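Local structure of L-Ala-D/L-Glu Epimerase (Escherichia coli, 1JPD) at residues D134-S139 with V153-H158; K149-K154 with T169-A174; E162-I167 with L176-N181; W184-L189 with D213-N218; G200-E205 with V296-L301. The protein is an epimerase of the enolase superfamily, pairing an N-terminal domain of the mandelate racemase/muconate lactonizing enzyme family with a C-terminal TIM-barrel domain. All blocks are in the same frame, centred on the assembly; numbering follows the deposited sequence.

Contact 1: residues D134-S139 with V153-H158; sequences DQMANS and VKLDNH
Met136 supplies most of the surface buried here: its methyl group CE reaches from helix 133-145 to the end of strand 150-154, touching both the side chain of Val153 and the backbone of Lys154. The backbones stay well apart, with Met136 CA and Val153 CA 8.5 Å from each other, and the methionine side chain spans the interval. It leaves the helix with CG beside the backbone N (chi1 -60°), runs extended to SD, and then bends at chi3 (75°), which turns CE against the strand. There Met136 CE meets Val153 CG1 at 3.6 Å, the two side chains passing at a slant. Met136 CE also lies 3.5 Å from the carbonyl oxygen Lys154 O, a van der Waals neighbour, and 4.2 Å from Leu155 CD2. The lysine thus takes part through its backbone, while its long side chain leads away from the helix. Helix 133-145 is the crossover of the beta-alpha-beta unit that joins strands 121-128 and 150-154 of the TIM barrel, and Met136 is one of the residues with which it covers the outer side of the sheet. Ile167 of helix 160-170 also touches both Met136 and Val153, so the next helix of the barrel wall shares this apolar layer. Beyond the strand the chain folds into an Asx turn, in which Asp156 OD1 accepts from His158 N at 2.6 Å, from above the carboxylate plane. The same oxygen forms a salt bridge with Arg163 NH1.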
# COMPACT_ATOMS: atom_id res chain seq x y z
N ASP A 134 -26.26 3.38 -10.44
CA ASP A 134 -27.12 2.58 -9.57
C ASP A 134 -26.34 1.46 -8.87
O ASP A 134 -26.38 1.35 -7.64
CB ASP A 134 -28.25 1.96 -10.38
CG ASP A 134 -29.25 1.22 -9.50
OD1 ASP A 134 -29.72 0.14 -9.92
OD2 ASP A 134 -29.55 1.73 -8.40
N GLN A 135 -25.64 0.64 -9.65
CA GLN A 135 -24.87 -0.46 -9.07
C GLN A 135 -23.85 0.03 -8.05
O GLN A 135 -23.71 -0.55 -6.98
CB GLN A 135 -24.16 -1.27 -10.16
CG GLN A 135 -25.09 -1.81 -11.22
CD GLN A 135 -24.34 -2.48 -12.35
OE1 GLN A 135 -23.32 -1.97 -12.82
NE2 GLN A 135 -24.85 -3.63 -12.80
N MET A 136 -23.13 1.10 -8.38
CA MET A 136 -22.13 1.61 -7.45
C MET A 136 -22.77 2.16 -6.19
O MET A 136 -22.19 2.09 -5.10
CB MET A 136 -21.27 2.68 -8.11
CG MET A 136 -20.51 2.14 -9.32
SD MET A 136 -19.35 3.33 -9.98
CE MET A 136 -18.05 3.19 -8.71
N ALA A 137 -23.97 2.71 -6.32
CA ALA A 137 -24.66 3.26 -5.17
C ALA A 137 -25.13 2.14 -4.24
O ALA A 137 -24.94 2.22 -3.02
CB ALA A 137 -25.84 4.12 -5.62
N ASN A 138 -25.73 1.09 -4.80
CA ASN A 138 -26.20 -0.04 -4.00
C ASN A 138 -25.05 -0.69 -3.25
O ASN A 138 -25.16 -1.02 -2.07
CB ASN A 138 -26.89 -1.10 -4.85
CG ASN A 138 -28.26 -0.67 -5.33
OD1 ASN A 138 -29.04 -0.09 -4.57
ND2 ASN A 138 -28.56 -0.96 -6.59
N SER A 139 -23.94 -0.87 -3.96
CA SER A 139 -22.76 -1.47 -3.36
C SER A 139 -22.26 -0.63 -2.20
O SER A 139 -21.99 -1.16 -1.12
CB SER A 139 -21.65 -1.61 -4.40
OG SER A 139 -20.46 -2.09 -3.79
N VAL A 153 -13.80 4.63 -3.87
CA VAL A 153 -14.54 4.51 -5.12
C VAL A 153 -13.59 4.45 -6.30
O VAL A 153 -12.80 5.37 -6.51
CB VAL A 153 -15.51 5.69 -5.32
CG1 VAL A 153 -16.25 5.53 -6.63
CG2 VAL A 153 -16.50 5.75 -4.17
N LYS A 154 -13.66 3.36 -7.05
CA LYS A 154 -12.82 3.19 -8.23
C LYS A 154 -13.52 3.84 -9.41
O LYS A 154 -14.70 3.59 -9.66
CB LYS A 154 -12.60 1.70 -8.52
CG LYS A 154 -11.58 1.01 -7.63
CD LYS A 154 -10.29 0.71 -8.38
CE LYS A 154 -9.29 -0.07 -7.52
NZ LYS A 154 -9.80 -1.42 -7.12
N LEU A 155 -12.82 4.69 -10.15
CA LEU A 155 -13.44 5.34 -11.30
C LEU A 155 -12.52 5.34 -12.52
O LEU A 155 -11.29 5.36 -12.40
CB LEU A 155 -13.81 6.80 -10.99
CG LEU A 155 -14.87 7.13 -9.95
CD1 LEU A 155 -14.99 8.64 -9.82
CD2 LEU A 155 -16.20 6.53 -10.36
N ASP A 156 -13.14 5.29 -13.69
CA ASP A 156 -12.37 5.35 -14.92
C ASP A 156 -12.72 6.70 -15.50
O ASP A 156 -13.02 7.64 -14.77
CB ASP A 156 -12.74 4.22 -15.90
CG ASP A 156 -14.22 4.16 -16.22
OD1 ASP A 156 -14.95 5.15 -15.97
OD2 ASP A 156 -14.65 3.11 -16.75
N ASN A 157 -12.71 6.81 -16.82
CA ASN A 157 -12.99 8.08 -17.45
C ASN A 157 -14.47 8.27 -17.79
O ASN A 157 -14.83 9.25 -18.44
CB ASN A 157 -12.14 8.19 -18.70
CG ASN A 157 -11.78 9.61 -19.03
OD1 ASN A 157 -11.24 10.33 -18.19
ND2 ASN A 157 -12.08 10.03 -20.25
N HIS A 158 -15.33 7.37 -17.35
CA HIS A 158 -16.74 7.48 -17.68
C HIS A 158 -17.69 7.82 -16.55
O HIS A 158 -17.44 7.53 -15.38
CB HIS A 158 -17.19 6.20 -18.37
CG HIS A 158 -16.43 5.89 -19.61
ND1 HIS A 158 -16.60 6.59 -20.78
CD2 HIS A 158 -15.43 5.00 -19.84
CE1 HIS A 158 -15.75 6.15 -21.69
NE2 HIS A 158 -15.02 5.19 -21.14

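Contact 2: residues K149-K154 with T169-A174; sequences KLLKVK and TAVPDA
Leu151 and Val171 extend toward each other and meet tip to tip, Leu151 CD1 lying 3.8 Å from Val171 CG2. The leucine rises from strand 150-154 with CD1 anti to CA (chi2 180°), which carries this methyl out to the loop that follows helix 160-170. Val171 answers with the branch that stands between its own backbone N and carbonyl carbon. Leu151 CD1 also rests 4.0 Å from Ala174 CB, so two residues of one turn close on a single carbon. This is the return leg of a beta-alpha-beta unit of the TIM barrel: after helix 160-170 the chain reverses through a type I turn, closed by Ala174 N bonding to Val171 O at 3.1 Å, and enters strand 175-179 beside strand 150-154. Nearer the start of the strand the backbones themselves approach, with Lys149 O 3.8 Å from Ala174 C, and Ala174 CB is 4.2 Å from Lys149 O. The side chain of Lys149 leads away from the turn. Arg168 NH1 bonds to the carbonyl oxygens of both Val171 and Ala174, tying the two ends of the turn together, while Trp144 of helix 133-145 packs on the side chains of the same two residues.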
# COMPACT_ATOMS: atom_id res chain seq x y z
N LYS A 149 -16.72 2.45 7.04
CA LYS A 149 -16.85 3.90 7.17
C LYS A 149 -16.09 4.63 6.08
O LYS A 149 -16.45 5.75 5.70
CB LYS A 149 -16.35 4.35 8.55
CG LYS A 149 -17.27 3.93 9.69
CD LYS A 149 -16.65 4.19 11.06
CE LYS A 149 -17.58 3.71 12.16
NZ LYS A 149 -18.08 2.32 11.92
N LEU A 150 -15.04 4.00 5.56
CA LEU A 150 -14.21 4.58 4.51
C LEU A 150 -14.40 3.76 3.24
O LEU A 150 -14.09 2.57 3.22
CB LEU A 150 -12.74 4.56 4.92
CG LEU A 150 -11.72 5.07 3.90
CD1 LEU A 150 -12.04 6.50 3.51
CD2 LEU A 150 -10.33 4.97 4.48
N LEU A 151 -14.91 4.39 2.19
CA LEU A 151 -15.13 3.72 0.92
C LEU A 151 -14.17 4.26 -0.13
O LEU A 151 -14.01 5.48 -0.27
CB LEU A 151 -16.56 3.96 0.43
CG LEU A 151 -17.73 3.48 1.29
CD1 LEU A 151 -19.05 3.82 0.62
CD2 LEU A 151 -17.60 1.98 1.51
N LYS A 152 -13.52 3.37 -0.87
CA LYS A 152 -12.61 3.79 -1.93
C LYS A 152 -13.36 3.56 -3.23
O LYS A 152 -13.54 2.41 -3.64
CB LYS A 152 -11.31 2.98 -1.92
CG LYS A 152 -10.32 3.43 -2.99
CD LYS A 152 -8.99 2.69 -2.88
CE LYS A 152 -9.12 1.21 -3.21
NZ LYS A 152 -7.84 0.49 -3.01
N VAL A 153 -13.80 4.63 -3.87
CA VAL A 153 -14.54 4.51 -5.12
C VAL A 153 -13.59 4.45 -6.30
O VAL A 153 -12.80 5.37 -6.51
CB VAL A 153 -15.51 5.69 -5.32
CG1 VAL A 153 -16.25 5.53 -6.63
CG2 VAL A 153 -16.50 5.75 -4.17
N LYS A 154 -13.66 3.36 -7.05
CA LYS A 154 -12.82 3.19 -8.23
C LYS A 154 -13.52 3.84 -9.41
O LYS A 154 -14.70 3.59 -9.66
CB LYS A 154 -12.60 1.70 -8.52
CG LYS A 154 -11.58 1.01 -7.63
CD LYS A 154 -10.29 0.71 -8.38
CE LYS A 154 -9.29 -0.07 -7.52
NZ LYS A 154 -9.80 -1.42 -7.12
N THR A 169 -25.21 10.27 -2.49
CA THR A 169 -26.61 10.35 -2.09
C THR A 169 -26.98 9.11 -1.27
O THR A 169 -27.81 9.19 -0.35
CB THR A 169 -27.57 10.43 -3.31
OG1 THR A 169 -27.26 11.59 -4.10
CG2 THR A 169 -29.02 10.50 -2.86
N ALA A 170 -26.37 7.98 -1.61
CA ALA A 170 -26.63 6.71 -0.94
C ALA A 170 -25.97 6.62 0.43
O ALA A 170 -26.58 6.14 1.39
CB ALA A 170 -26.17 5.55 -1.81
N VAL A 171 -24.72 7.05 0.52
CA VAL A 171 -24.00 7.02 1.79
C VAL A 171 -23.54 8.43 2.13
O VAL A 171 -22.35 8.74 2.10
CB VAL A 171 -22.79 6.05 1.72
CG1 VAL A 171 -23.28 4.62 1.47
CG2 VAL A 171 -21.84 6.46 0.60
N PRO A 172 -24.50 9.30 2.47
CA PRO A 172 -24.21 10.69 2.82
C PRO A 172 -23.23 10.85 3.97
O PRO A 172 -22.58 11.88 4.09
CB PRO A 172 -25.59 11.27 3.13
CG PRO A 172 -26.28 10.10 3.73
CD PRO A 172 -25.91 8.98 2.78
N ASP A 173 -23.12 9.83 4.82
CA ASP A 173 -22.21 9.92 5.96
C ASP A 173 -20.89 9.20 5.78
O ASP A 173 -19.98 9.36 6.59
CB ASP A 173 -22.89 9.37 7.22
CG ASP A 173 -24.08 10.19 7.64
OD1 ASP A 173 -23.97 11.44 7.63
OD2 ASP A 173 -25.13 9.60 7.97
N ALA A 174 -20.78 8.41 4.72
CA ALA A 174 -19.55 7.67 4.45
C ALA A 174 -18.42 8.59 4.05
O ALA A 174 -18.64 9.60 3.37
CB ALA A 174 -19.79 6.66 3.35

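Contact 3: residues E162-I167 with L176-N181; sequences ERMVAI and LIVDAN
Met164 reaches from helix 160-170 to Val178 of strand 175-179. Its CB does not point straight at the strand; CB and CG act as the spacer, with CG placed beside the backbone N (chi1 -69°). The chain then bends twice, at chi2 (-51°) and again at chi3, and this double bend swings its end round to the sheet. Met164 SD is the first atom to meet the strand, 3.8 Å from Val178 CG2. Met164 CE lies closer to Val178 CG2, at 3.6 Å, so sulfur and terminal methyl both rest against one valine branch as the two side chains pass at a slant. Met164 CE also approaches Leu176 CD1 at 4.4 Å. One helical turn on, Ile167 adds its CG2 branch, 4.2 Å from that same Leu176 CD1, so the leucine tip is bordered by both helix residues. At the end of the strand, Asp179 OD1 accepts from Asn181 N at 3.1 Å in an Asx turn, the amide lying above the carboxylate plane. The short segments of helix and strand run nearly antiparallel, at 158°, with axes 11.5 Å apart, as expected where a barrel helix packs on the strand that follows it. On the flanks, Met164 touches Val153 of strand 150-154 on one hand and Leu199 and Val201, between helix 189-198 and strand 203-205, on the other.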
# COMPACT_ATOMS: atom_id res chain seq x y z
N GLU A 162 -22.54 11.39 -12.57
CA GLU A 162 -23.64 10.60 -12.03
C GLU A 162 -23.19 9.54 -11.02
O GLU A 162 -23.81 9.40 -9.97
CB GLU A 162 -24.47 9.95 -13.14
CG GLU A 162 -25.82 9.48 -12.61
CD GLU A 162 -26.81 9.11 -13.69
OE1 GLU A 162 -26.51 9.30 -14.89
OE2 GLU A 162 -27.91 8.63 -13.33
N ARG A 163 -22.11 8.83 -11.32
CA ARG A 163 -21.61 7.81 -10.39
C ARG A 163 -21.37 8.39 -9.00
O ARG A 163 -21.92 7.90 -8.01
CB ARG A 163 -20.31 7.18 -10.92
CG ARG A 163 -20.51 6.20 -12.05
CD ARG A 163 -19.21 5.77 -12.71
NE ARG A 163 -19.43 4.66 -13.64
CZ ARG A 163 -18.52 4.16 -14.47
NH1 ARG A 163 -17.29 4.66 -14.50
NH2 ARG A 163 -18.84 3.14 -15.26
N MET A 164 -20.55 9.44 -8.91
CA MET A 164 -20.25 10.07 -7.63
C MET A 164 -21.49 10.66 -6.97
O MET A 164 -21.62 10.63 -5.75
CB MET A 164 -19.17 11.14 -7.80
CG MET A 164 -17.81 10.57 -8.13
SD MET A 164 -17.38 9.26 -6.96
CE MET A 164 -17.12 10.19 -5.42
N VAL A 165 -22.41 11.19 -7.77
CA VAL A 165 -23.61 11.75 -7.18
C VAL A 165 -24.47 10.64 -6.58
O VAL A 165 -24.86 10.73 -5.40
CB VAL A 165 -24.43 12.58 -8.21
CG1 VAL A 165 -25.86 12.82 -7.71
CG2 VAL A 165 -23.75 13.92 -8.43
N ALA A 166 -24.76 9.59 -7.35
CA ALA A 166 -25.57 8.48 -6.85
C ALA A 166 -24.96 7.83 -5.61
O ALA A 166 -25.68 7.46 -4.69
CB ALA A 166 -25.78 7.44 -7.94
N ILE A 167 -23.63 7.71 -5.58
CA ILE A 167 -22.94 7.12 -4.43
C ILE A 167 -23.06 7.99 -3.17
O ILE A 167 -23.49 7.50 -2.11
CB ILE A 167 -21.43 6.87 -4.75
CG1 ILE A 167 -21.30 5.72 -5.75
CG2 ILE A 167 -20.65 6.56 -3.48
CD1 ILE A 167 -19.91 5.55 -6.34
N LEU A 176 -15.54 9.25 1.72
CA LEU A 176 -15.22 8.75 0.38
C LEU A 176 -13.88 9.22 -0.18
O LEU A 176 -13.52 10.39 -0.07
CB LEU A 176 -16.31 9.17 -0.61
CG LEU A 176 -17.77 8.89 -0.32
CD1 LEU A 176 -18.63 9.54 -1.39
CD2 LEU A 176 -18.02 7.39 -0.27
N ILE A 177 -13.13 8.29 -0.78
CA ILE A 177 -11.88 8.62 -1.45
C ILE A 177 -12.01 8.00 -2.84
O ILE A 177 -12.64 6.96 -3.00
CB ILE A 177 -10.63 8.10 -0.70
CG1 ILE A 177 -10.67 6.58 -0.56
CG2 ILE A 177 -10.56 8.74 0.68
CD1 ILE A 177 -9.43 6.03 0.15
N VAL A 178 -11.45 8.67 -3.85
CA VAL A 178 -11.54 8.19 -5.22
C VAL A 178 -10.21 7.80 -5.83
O VAL A 178 -9.24 8.56 -5.78
CB VAL A 178 -12.18 9.27 -6.14
CG1 VAL A 178 -11.90 8.96 -7.60
CG2 VAL A 178 -13.68 9.33 -5.90
N ASP A 179 -10.16 6.60 -6.41
CA ASP A 179 -8.96 6.11 -7.07
C ASP A 179 -9.25 6.14 -8.56
O ASP A 179 -9.90 5.25 -9.09
CB ASP A 179 -8.63 4.68 -6.63
CG ASP A 179 -7.25 4.23 -7.09
OD1 ASP A 179 -6.56 5.02 -7.77
OD2 ASP A 179 -6.84 3.09 -6.77
N ALA A 180 -8.79 7.19 -9.24
CA ALA A 180 -9.02 7.32 -10.67
C ALA A 180 -8.00 6.46 -11.42
O ALA A 180 -8.04 6.34 -12.65
CB ALA A 180 -8.92 8.78 -11.10
N ASN A 181 -7.06 5.90 -10.66
CA ASN A 181 -6.04 5.00 -11.19
C ASN A 181 -5.44 5.36 -12.57
O ASN A 181 -5.46 4.55 -13.50
CB ASN A 181 -6.65 3.59 -11.24
CG ASN A 181 -5.61 2.50 -11.41
OD1 ASN A 181 -5.84 1.53 -12.15
ND2 ASN A 181 -4.46 2.64 -10.72

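Contact 4: residues W184-L189 with D213-N218; sequences WRAEGL and DAALEN
Ala186 and Ala215 meet methyl to methyl, Ala186 CB to Ala215 CB at 3.5 Å, and beside them Leu189 CD2 touches Leu216 CD2, also at 3.5 Å. The two leucine side chains approach at a slant. A water spans the same two loops, donating to Ala186 O at 3.3 Å and, weakly, to Ala215 O. Behind this first shell, a type II turn from Ala186 to Leu189 sets the spacing of the two touching residues, closed by Leu189 N bonding to Ala186 O at 3.0 Å; that oxygen therefore has two donors. Gly188, at positive phi, occupies the N-cap position of helix 189-198. Leu189 CD1, the other branch, lies in plane at the edge of the Trp184 ring, which in turn makes a cation-pi contact with Arg192. On the far side, Ala215 and Leu216 belong to a short 3-10 segment, and Leu216 O accepts from His221 NE2. Asp213, just ahead of it, forms a salt bridge with Arg243. The contact thus joins the loop between strand 175-179 and helix 189-198 to the longer loop linking strands 203-205 and 225-227.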
# COMPACT_ATOMS: atom_id res chain seq x y z
N TRP A 184 -7.73 9.40 -15.79
CA TRP A 184 -8.24 10.73 -16.10
C TRP A 184 -7.27 11.55 -16.95
O TRP A 184 -6.11 11.17 -17.12
CB TRP A 184 -8.56 11.48 -14.81
CG TRP A 184 -9.78 10.96 -14.10
CD1 TRP A 184 -10.45 9.79 -14.36
CD2 TRP A 184 -10.45 11.57 -12.99
NE1 TRP A 184 -11.49 9.64 -13.47
CE2 TRP A 184 -11.52 10.71 -12.62
CE3 TRP A 184 -10.26 12.76 -12.27
CZ2 TRP A 184 -12.38 11.00 -11.57
CZ3 TRP A 184 -11.12 13.04 -11.22
CH2 TRP A 184 -12.16 12.17 -10.87
N ARG A 185 -7.74 12.67 -17.49
CA ARG A 185 -6.89 13.51 -18.32
C ARG A 185 -6.84 14.97 -17.86
O ARG A 185 -7.66 15.41 -17.04
CB ARG A 185 -7.34 13.43 -19.78
CG ARG A 185 -7.12 12.06 -20.42
CD ARG A 185 -5.62 11.71 -20.55
NE ARG A 185 -5.41 10.36 -21.08
CZ ARG A 185 -5.27 9.27 -20.32
NH1 ARG A 185 -5.31 9.35 -19.00
NH2 ARG A 185 -5.13 8.08 -20.90
N ALA A 186 -5.86 15.70 -18.38
CA ALA A 186 -5.66 17.11 -18.04
C ALA A 186 -6.91 17.92 -18.31
O ALA A 186 -7.41 18.64 -17.44
CB ALA A 186 -4.48 17.67 -18.83
N GLU A 187 -7.42 17.79 -19.53
CA GLU A 187 -8.63 18.49 -19.95
C GLU A 187 -9.83 18.20 -19.05
O GLU A 187 -10.36 17.08 -19.05
CB GLU A 187 -8.96 18.09 -21.39
CG GLU A 187 -10.35 18.49 -21.86
CD GLU A 187 -10.34 19.74 -22.72
OE1 GLU A 187 -9.96 20.82 -22.20
OE2 GLU A 187 -10.72 19.65 -23.91
N GLY A 188 -10.26 19.20 -18.29
CA GLY A 188 -11.42 19.03 -17.42
C GLY A 188 -11.12 18.47 -16.05
O GLY A 188 -12.03 18.24 -15.26
N LEU A 189 -9.84 18.25 -15.76
CA LEU A 189 -9.45 17.70 -14.47
C LEU A 189 -9.89 18.58 -13.30
O LEU A 189 -10.31 18.08 -12.25
CB LEU A 189 -7.94 17.49 -14.44
CG LEU A 189 -7.41 17.05 -13.09
CD1 LEU A 189 -8.02 15.72 -12.70
CD2 LEU A 189 -5.89 16.96 -13.14
N ASP A 213 1.79 13.94 -15.39
CA ASP A 213 0.92 14.54 -14.39
C ASP A 213 1.23 16.02 -14.12
O ASP A 213 0.92 16.54 -13.04
CB ASP A 213 1.02 13.74 -13.07
CG ASP A 213 2.42 13.79 -12.44
OD1 ASP A 213 2.59 13.30 -11.30
OD2 ASP A 213 3.35 14.32 -13.09
N ALA A 214 1.82 16.70 -15.09
CA ALA A 214 2.17 18.10 -14.92
C ALA A 214 0.94 18.98 -14.72
O ALA A 214 0.96 19.92 -13.92
CB ALA A 214 2.97 18.58 -16.10
N ALA A 215 -0.14 18.69 -15.45
CA ALA A 215 -1.36 19.48 -15.34
C ALA A 215 -1.82 19.69 -13.89
O ALA A 215 -2.64 20.57 -13.64
CB ALA A 215 -2.49 18.85 -16.16
N LEU A 216 -1.30 18.90 -12.96
CA LEU A 216 -1.69 19.04 -11.56
C LEU A 216 -1.15 20.32 -10.90
O LEU A 216 -1.49 20.62 -9.76
CB LEU A 216 -1.24 17.84 -10.73
CG LEU A 216 -2.03 16.55 -10.95
CD1 LEU A 216 -1.47 15.45 -10.07
CD2 LEU A 216 -3.49 16.80 -10.62
N GLU A 217 -0.32 21.07 -11.62
CA GLU A 217 0.24 22.31 -11.09
C GLU A 217 -0.49 23.53 -11.64
O GLU A 217 -0.26 24.65 -11.18
CB GLU A 217 1.72 22.42 -11.45
CG GLU A 217 2.60 21.41 -10.77
CD GLU A 217 4.06 21.57 -11.15
OE1 GLU A 217 4.34 21.68 -12.36
OE2 GLU A 217 4.91 21.58 -10.23
N ASN A 218 -1.37 23.29 -12.60
CA ASN A 218 -2.12 24.34 -13.26
C ASN A 218 -3.45 24.74 -12.64
O ASN A 218 -4.25 25.42 -13.28
CB ASN A 218 -2.37 23.95 -14.72
CG ASN A 218 -1.10 23.53 -15.44
OD1 ASN A 218 -0.02 24.05 -15.16
ND2 ASN A 218 -1.24 22.62 -16.40
O HOH W 1 -5.50 20.46 -15.52

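Contact 5: residues G200-E205 with V296-L301; sequences GVAMLE and VSFADL
The interior of the TIM barrel is the setting of this contact: the segments carrying its fourth parallel strand (203-205) and its short, weakly bonded eighth (298-299) face each other across the barrel rather than as neighbours in the sheet. The backbones are accordingly distant, the closest pair of CA atoms, Met203 CA and Phe298 CA, lying 9.7 Å apart. Phe298 bridges much of that gap. With CG beside its backbone N (chi1 -56°), its ring extends toward the other segment and sets its outermost carbon, Phe298 CZ, 3.9 Å from Ala202 CB. The adjacent ring atom Phe298 CE1 is 4.4 Å from Met203 CB. Both methionine and alanine carbons approach the ring obliquely. Further along both segments a polar link follows. Here a single water donates to Glu205 OE1 at 2.8 Å and to Asp300 OD2 at 3.0 Å, joining two carboxylates that are themselves 5.6 Å apart, measured between Glu205 OE1 and Asp300 OD2. Each acid has a further partner: Lys152 NZ forms a salt bridge with Asp300 OD2, and Asn248 ND2 bonds to Glu205 OE2. Asp228 OD2, a like charge, also lies close to Glu205 OE2. This polar group stands toward the C-terminal ends of the strands, the end where active sites of TIM-barrel enzymes lie. Among the neighbouring strands, Ile177 of strand 175-179 touches Phe298 within the barrel, while Met275 of strand 273-276 touches both Met203 and Asp300.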
# COMPACT_ATOMS: atom_id res chain seq x y z
N GLY A 200 -18.08 16.39 -1.05
CA GLY A 200 -17.35 16.10 0.17
C GLY A 200 -16.33 14.98 0.06
O GLY A 200 -15.99 14.37 1.08
N VAL A 201 -15.85 14.69 -1.15
CA VAL A 201 -14.85 13.64 -1.32
C VAL A 201 -13.59 14.07 -0.57
O VAL A 201 -13.03 15.13 -0.83
CB VAL A 201 -14.51 13.42 -2.81
CG1 VAL A 201 -13.37 12.42 -2.94
CG2 VAL A 201 -15.74 12.92 -3.56
N ALA A 202 -13.15 13.24 0.37
CA ALA A 202 -11.98 13.54 1.17
C ALA A 202 -10.66 13.58 0.40
O ALA A 202 -9.77 14.37 0.72
CB ALA A 202 -11.86 12.55 2.32
N MET A 203 -10.53 12.73 -0.62
CA MET A 203 -9.29 12.68 -1.38
C MET A 203 -9.42 12.01 -2.75
O MET A 203 -10.22 11.10 -2.93
CB MET A 203 -8.23 11.97 -0.53
CG MET A 203 -6.91 11.71 -1.22
SD MET A 203 -6.95 10.21 -2.23
CE MET A 203 -6.62 8.93 -0.97
N LEU A 204 -8.64 12.50 -3.71
CA LEU A 204 -8.61 11.96 -5.07
C LEU A 204 -7.21 11.37 -5.29
O LEU A 204 -6.20 12.06 -5.11
CB LEU A 204 -8.86 13.08 -6.08
CG LEU A 204 -8.58 12.70 -7.55
CD1 LEU A 204 -9.55 11.60 -8.01
CD2 LEU A 204 -8.73 13.95 -8.41
N GLU A 205 -7.15 10.11 -5.71
CA GLU A 205 -5.87 9.43 -5.90
C GLU A 205 -5.40 9.23 -7.34
O GLU A 205 -6.12 8.70 -8.18
CB GLU A 205 -5.95 8.08 -5.17
CG GLU A 205 -4.72 7.22 -5.25
CD GLU A 205 -4.78 6.04 -4.28
OE1 GLU A 205 -5.91 5.58 -3.97
OE2 GLU A 205 -3.71 5.58 -3.84
N VAL A 296 -0.73 7.63 9.41
CA VAL A 296 -1.49 7.93 8.21
C VAL A 296 -2.96 8.32 8.36
O VAL A 296 -3.64 7.89 9.29
CB VAL A 296 -1.38 6.75 7.22
CG1 VAL A 296 0.10 6.51 6.87
CG2 VAL A 296 -1.97 5.49 7.84
N SER A 297 -3.43 9.13 7.41
CA SER A 297 -4.80 9.62 7.35
C SER A 297 -5.76 8.53 6.90
O SER A 297 -6.91 8.48 7.35
CB SER A 297 -4.90 10.80 6.38
OG SER A 297 -4.05 11.87 6.76
N PHE A 298 -5.30 7.68 5.99
CA PHE A 298 -6.11 6.58 5.50
C PHE A 298 -5.28 5.32 5.44
O PHE A 298 -4.08 5.37 5.15
CB PHE A 298 -6.65 6.88 4.10
CG PHE A 298 -7.44 8.15 4.01
CD1 PHE A 298 -6.84 9.32 3.57
CD2 PHE A 298 -8.78 8.18 4.40
CE1 PHE A 298 -7.56 10.51 3.53
CE2 PHE A 298 -9.50 9.36 4.36
CZ PHE A 298 -8.89 10.53 3.92
N ALA A 299 -5.90 4.18 5.73
CA ALA A 299 -5.21 2.90 5.68
C ALA A 299 -5.94 2.01 4.68
O ALA A 299 -7.13 1.73 4.85
CB ALA A 299 -5.20 2.25 7.05
N ASP A 300 -5.24 1.59 3.64
CA ASP A 300 -5.82 0.70 2.64
C ASP A 300 -4.98 -0.58 2.73
O ASP A 300 -4.03 -0.77 1.97
CB ASP A 300 -5.71 1.33 1.25
CG ASP A 300 -6.45 0.54 0.19
OD1 ASP A 300 -7.17 -0.42 0.56
OD2 ASP A 300 -6.32 0.86 -1.01
N LEU A 301 -5.33 -1.44 3.69
CA LEU A 301 -4.59 -2.67 3.94
C LEU A 301 -5.35 -3.97 3.77
O LEU A 301 -4.90 -5.00 4.26
CB LEU A 301 -4.01 -2.64 5.35
CG LEU A 301 -3.20 -1.42 5.80
CD1 LEU A 301 -3.03 -1.46 7.32
CD2 LEU A 301 -1.86 -1.41 5.10
O HOH W 2 -5.27 3.10 -2.74

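Overall arrangement
All five contacts belong to the C-terminal TIM-barrel domain. Contacts 1, 2 and 3 group closely on the barrel wall, their centres 6 to 11 Å apart: contacts 1 and 2 share strand 150-154, contacts 2 and 3 share helix 160-170. Along the chain contact 1 closes before contact 3 opens, whereas the segments of contacts 2 and 3 alternate, as do those of contacts 4 and 5. Contact 5 lies inside the barrel, its centre about 11 Å from that of contact 2; contact 4 stands among loops, about 18 Å from contact 3 between centres. Neighbouring strands thus carry helix packing outside and the barrel interior inside, and the Lys152-Asp300 salt bridge joins contacts 2 and 5.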